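Local structure of ESSC (Geobacillus thermodenitrificans, 5FWH) at residues Val106-Asp111 with Ile116-Ala121. The protein is a component of the bacterial type VII secretion apparatus, an FtsK/SpoIIIE-type ATPase that probably drives export, represented here by its N-terminal forkhead-associated region. Residues are numbered along the deposited sequence; the frame is centred on the assembly and turned at random.
Sequences VLVSND and IETTNA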
ATOM      1  N   VAL A 106      15.300   7.794   8.824  1.00 49.55           N
ATOM      2  CA  VAL A 106      14.148   8.408   8.100  1.00 44.31           C
ATOM      3  C   VAL A 106      12.875   8.099   8.908  1.00 46.05           C
ATOM      4  O   VAL A 106      12.545   6.919   9.128  1.00 48.09           O
ATOM      5  CB  VAL A 106      14.041   7.905   6.643  1.00 42.16           C
ATOM      6  CG1 VAL A 106      12.871   8.541   5.903  1.00 40.56           C
ATOM      7  CG2 VAL A 106      15.275   8.278   5.886  1.00 44.60           C
ATOM      8  N   LEU A 107      12.185   9.143   9.376  1.00 42.85           N
ATOM      9  CA  LEU A 107      10.937   9.000  10.088  1.00 42.73           C
ATOM     10  C   LEU A 107       9.814   9.289   9.165  1.00 39.69           C
ATOM     11  O   LEU A 107       9.822  10.291   8.463  1.00 38.31           O
ATOM     12  CB  LEU A 107      10.820   9.987  11.277  1.00 49.38           C
ATOM     13  CG  LEU A 107       9.475   9.967  12.074  1.00 52.38           C
ATOM     14  CD1 LEU A 107       9.093   8.573  12.620  1.00 54.17           C
ATOM     15  CD2 LEU A 107       9.465  10.990  13.233  1.00 54.13           C
ATOM     16  N   VAL A 108       8.833   8.398   9.192  1.00 39.42           N
ATOM     17  CA  VAL A 108       7.660   8.466   8.380  1.00 38.45           C
ATOM     18  C   VAL A 108       6.505   8.475   9.369  1.00 41.38           C
ATOM     19  O   VAL A 108       6.261   7.490  10.042  1.00 44.39           O
ATOM     20  CB  VAL A 108       7.555   7.236   7.489  1.00 35.91           C
ATOM     21  CG1 VAL A 108       6.338   7.392   6.612  1.00 36.89           C
ATOM     22  CG2 VAL A 108       8.806   7.142   6.571  1.00 35.88           C
ATOM     23  N   SER A 109       5.835   9.608   9.478  1.00 44.07           N
ATOM     24  CA  SER A 109       4.682   9.763  10.367  1.00 47.08           C
ATOM     25  C   SER A 109       4.026  11.115  10.126  1.00 49.76           C
ATOM     26  O   SER A 109       4.320  11.806   9.160  1.00 45.24           O
ATOM     27  CB  SER A 109       5.139   9.710  11.806  1.00 49.95           C
ATOM     28  OG  SER A 109       5.837  10.912  12.070  1.00 51.57           O
ATOM     29  N   ASN A 110       3.103  11.470  11.012  1.00 55.05           N
ATOM     30  CA  ASN A 110       2.392  12.691  10.874  1.00 59.13           C
ATOM     31  C   ASN A 110       2.927  13.751  11.752  1.00 62.91           C
ATOM     32  O   ASN A 110       2.421  14.858  11.709  1.00 67.50           O
ATOM     33  CB  ASN A 110       0.916  12.532  11.134  1.00 63.10           C
ATOM     34  CG  ASN A 110       0.140  13.647  10.506  1.00 67.67           C
ATOM     35  OD1 ASN A 110       0.374  13.990   9.341  1.00 71.33           O
ATOM     36  ND2 ASN A 110      -0.716  14.270  11.264  1.00 72.62           N
ATOM     37  N   ASP A 111       3.995  13.444  12.489  1.00 63.31           N
ATOM     38  CA  ASP A 111       4.696  14.447  13.267  1.00 64.79           C
ATOM     39  C   ASP A 111       5.285  15.564  12.399  1.00 64.17           C
ATOM     40  O   ASP A 111       5.782  15.279  11.242  1.00 61.42           O
ATOM     41  CB  ASP A 111       5.810  13.809  14.089  1.00 65.65           C
ATOM     42  CG  ASP A 111       5.287  12.790  15.057  1.00 69.96           C
ATOM     43  OD1 ASP A 111       4.855  13.163  16.193  1.00 70.98           O
ATOM     44  OD2 ASP A 111       5.273  11.604  14.672  1.00 67.28           O
ATOM     45  N   ILE A 116       9.310  12.246   6.032  1.00 44.43           N
ATOM     46  CA  ILE A 116       8.241  12.079   5.067  1.00 43.41           C
ATOM     47  C   ILE A 116       6.959  12.189   5.835  1.00 45.62           C
ATOM     48  O   ILE A 116       6.720  11.384   6.717  1.00 42.03           O
ATOM     49  CB  ILE A 116       8.271  10.728   4.342  1.00 41.52           C
ATOM     50  CG1 ILE A 116       9.616  10.540   3.599  1.00 39.92           C
ATOM     51  CG2 ILE A 116       7.088  10.604   3.378  1.00 41.38           C
ATOM     52  CD1 ILE A 116       9.684   9.188   2.917  1.00 38.31           C
ATOM     53  N   GLU A 117       6.128  13.163   5.446  1.00 51.81           N
ATOM     54  CA  GLU A 117       4.874  13.461   6.177  1.00 59.05           C
ATOM     55  C   GLU A 117       3.657  12.792   5.561  1.00 61.77           C
ATOM     56  O   GLU A 117       3.362  12.984   4.364  1.00 63.77           O
ATOM     57  CB  GLU A 117       4.633  14.955   6.276  1.00 62.46           C
ATOM     58  CG  GLU A 117       5.481  15.620   7.359  1.00 66.32           C
ATOM     59  CD  GLU A 117       5.179  17.110   7.510  1.00 74.04           C
ATOM     60  OE1 GLU A 117       5.775  17.902   6.732  1.00 70.90           O
ATOM     61  OE2 GLU A 117       4.363  17.476   8.421  1.00 75.82           O
ATOM     62  N   THR A 118       2.947  12.028   6.393  1.00 59.42           N
ATOM     63  CA  THR A 118       1.789  11.289   5.960  1.00 60.20           C
ATOM     64  C   THR A 118       0.911  10.927   7.162  1.00 61.66           C
ATOM     65  O   THR A 118       1.407  10.637   8.263  1.00 61.39           O
ATOM     66  CB  THR A 118       2.178   9.998   5.183  1.00 59.81           C
ATOM     67  OG1 THR A 118       1.055   9.130   5.054  1.00 61.46           O
ATOM     68  CG2 THR A 118       3.329   9.188   5.891  1.00 59.17           C
ATOM     69  N   THR A 119      -0.391  10.939   6.914  1.00 60.87           N
ATOM     70  CA  THR A 119      -1.367  10.412   7.843  1.00 65.25           C
ATOM     71  C   THR A 119      -1.640   8.949   7.515  1.00 65.11           C
ATOM     72  O   THR A 119      -2.510   8.376   8.113  1.00 62.25           O
ATOM     73  CB  THR A 119      -2.704  11.183   7.759  1.00 70.23           C
ATOM     74  OG1 THR A 119      -3.380  10.878   6.530  1.00 73.38           O
ATOM     75  CG2 THR A 119      -2.483  12.674   7.853  1.00 71.58           C
ATOM     76  N   ASN A 120      -0.905   8.352   6.562  1.00 65.46           N
ATOM     77  CA  ASN A 120      -1.127   6.944   6.129  1.00 66.81           C
ATOM     78  C   ASN A 120      -0.287   5.851   6.785  1.00 62.58           C
ATOM     79  O   ASN A 120      -0.645   4.682   6.675  1.00 63.08           O
ATOM     80  CB  ASN A 120      -0.893   6.784   4.606  1.00 68.55           C
ATOM     81  CG  ASN A 120      -1.635   7.800   3.781  1.00 71.28           C
ATOM     82  OD1 ASN A 120      -1.075   8.368   2.840  1.00 73.40           O
ATOM     83  ND2 ASN A 120      -2.893   8.065   4.144  1.00 72.49           N
ATOM     84  N   ALA A 121       0.825   6.220   7.417  1.00 57.13           N
ATOM     85  CA  ALA A 121       1.829   5.267   7.877  1.00 54.83           C
ATOM     86  C   ALA A 121       2.558   5.878   9.031  1.00 55.33           C
ATOM     87  O   ALA A 121       2.651   7.061   9.113  1.00 56.63           O
ATOM     88  CB  ALA A 121       2.838   5.014   6.749  1.00 53.62           C
TER
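A short parallel strand pairing, Val108 beside Ile116 and Ser109 beside Glu117, joins strand 105-109 to strand 116-117 in the second of the two beta-rich halves of this forkhead-associated region. Ile116 N donates to Leu107 O in a nearly straight bond of 3.2 Å, while Ser109 N reaches Ile116 O only weakly. Thr118 N donates to Ser109 O at 3.1 Å. Beta-branched Val108 and Ile116 suit extended backbone and share one apolar face, Val108 CG2 lying 4.3 Å from Ile116 CB. Val108 swings CG1 opposite its own amide (chi1 -177°), and that methyl meets Thr118 CG2 at 3.6 Å and lies near Ala121 CB. Threonine serves two ends here: its methyl packs on valine, while OG1 accepts from Asn120 N (2.6 Å), an ST turn that bends the chain after the strand. A glycine here, lacking both OG1 and the methyl, would probably free the turn at Asn120 to shift and leave a gap beside Val108 CG1. On the other face, Ser109 OG donates to Asp111 OD2 (2.8 Å), whose carboxylate also pairs with Arg122. Phe168 of strand 166-170 packs against Val108 and Ile116, while strand 123-128 flanks 105-109 and strand 185-186 flanks 116-117.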